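Local atomic coordinates of winged BEAN albumin 1 (Psophocarpus tetragonolobus, PDB entry 1WBA), a protein that serves as a 2S seed storage protein and belongs to the Kunitz-type protease inhibitor family of legumes. Residues 59-62 and 67-70. Sequence-based numbering, arbitrary orientation.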
loop_
_atom_site.group_PDB
_atom_site.type_symbol
_atom_site.label_atom_id
_atom_site.label_comp_id
_atom_site.label_asym_id
_atom_site.label_seq_id
_atom_site.Cartn_x
_atom_site.Cartn_y
_atom_site.Cartn_z
ATOM N N ILE A 59 4.471 -1.754 8.622
ATOM C CA ILE A 59 4.035 -2.946 7.909
ATOM C C ILE A 59 4.033 -4.064 8.956
ATOM O O ILE A 59 5.074 -4.380 9.545
ATOM C CB ILE A 59 4.987 -3.252 6.727
ATOM C CG1 ILE A 59 5.033 -2.036 5.791
ATOM C CG2 ILE A 59 4.522 -4.498 5.985
ATOM C CD1 ILE A 59 5.986 -2.150 4.661
ATOM N N SER A 60 2.847 -4.600 9.235
ATOM C CA SER A 60 2.670 -5.624 10.268
ATOM C C SER A 60 1.921 -6.854 9.804
ATOM O O SER A 60 1.067 -6.775 8.924
ATOM C CB SER A 60 1.871 -5.025 11.437
ATOM O OG SER A 60 2.433 -3.793 11.854
ATOM N N SER A 61 2.209 -7.992 10.426
ATOM C CA SER A 61 1.487 -9.193 10.083
ATOM C C SER A 61 0.042 -8.971 10.559
ATOM O O SER A 61 -0.210 -8.352 11.603
ATOM C CB SER A 61 2.096 -10.425 10.770
ATOM O OG SER A 61 2.202 -10.236 12.164
ATOM N N GLU A 62 -0.902 -9.404 9.740
ATOM C CA GLU A 62 -2.307 -9.280 10.068
ATOM C C GLU A 62 -2.602 -10.139 11.303
ATOM O O GLU A 62 -3.333 -9.729 12.192
ATOM C CB GLU A 62 -3.142 -9.722 8.860
ATOM C CG GLU A 62 -4.589 -9.964 9.177
ATOM C CD GLU A 62 -5.396 -10.335 7.973
ATOM O OE1 GLU A 62 -5.237 -11.444 7.444
ATOM O OE2 GLU A 62 -6.206 -9.499 7.559
ATOM N N PRO A 67 3.727 -16.434 19.025
ATOM C CA PRO A 67 4.791 -15.509 18.639
ATOM C C PRO A 67 4.602 -15.019 17.201
ATOM O O PRO A 67 4.343 -15.801 16.287
ATOM C CB PRO A 67 6.034 -16.371 18.777
ATOM C CG PRO A 67 5.558 -17.689 18.299
ATOM C CD PRO A 67 4.196 -17.831 18.936
ATOM N N GLN A 68 4.677 -13.709 17.025
ATOM C CA GLN A 68 4.514 -13.111 15.708
ATOM C C GLN A 68 5.816 -13.309 14.956
ATOM O O GLN A 68 6.880 -13.436 15.565
ATOM C CB GLN A 68 4.216 -11.612 15.834
ATOM C CG GLN A 68 2.841 -11.263 16.388
ATOM C CD GLN A 68 2.591 -9.767 16.335
ATOM O OE1 GLN A 68 2.988 -9.093 15.379
ATOM N NE2 GLN A 68 1.958 -9.234 17.365
ATOM N N PRO A 69 5.749 -13.377 13.620
ATOM C CA PRO A 69 6.965 -13.561 12.821
ATOM C C PRO A 69 7.892 -12.362 13.016
ATOM O O PRO A 69 7.428 -11.217 13.091
ATOM C CB PRO A 69 6.430 -13.584 11.388
ATOM C CG PRO A 69 5.028 -14.086 11.550
ATOM C CD PRO A 69 4.562 -13.314 12.753
ATOM N N ARG A 70 9.186 -12.630 13.147
ATOM C CA ARG A 70 10.163 -11.566 13.315
ATOM C C ARG A 70 10.270 -10.733 12.040
ATOM O O ARG A 70 10.331 -9.513 12.109
ATOM C CB ARG A 70 11.522 -12.159 13.675
HETATM O O HOH W 1 1.486 -7.455 13.772
#
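Gln68 reaches over to Ser61 with its side-chain amide, the carbonyl end leading: OE1 of Gln68 lies 3.5 Å from OG of Ser61. CG stands anti to the carbonyl carbon (chi1 -70°) and the chain runs on extended through chi2 of -174°, which carries OE1 across to the end of the strand. A water bridges the two, donating to Gln68 OE1 at 2.7 Å and to the backbone O of Ser61 at 2.9 Å. The same OE1 also accepts a hydrogen bond from NE of Arg16, so two donors hold the amide oxygen in place, while OG of Ser61 is hydrogen-bonded to Asp63 O. In the beta-trefoil fold of Kunitz-type inhibitors, the two segments belong to one connection: strand 56-61 ends at Ser61, and the chain loops out and comes back past that end on its way to strand 78-82. Next along the returning chain, Pro69 touches Ser61 through CD, which lies 3.9 Å from Ser61 OG, a van der Waals contact. Asn15 joins both sides, its OD1 accepting from Ser61 N and its ND2 donating to Pro69 O.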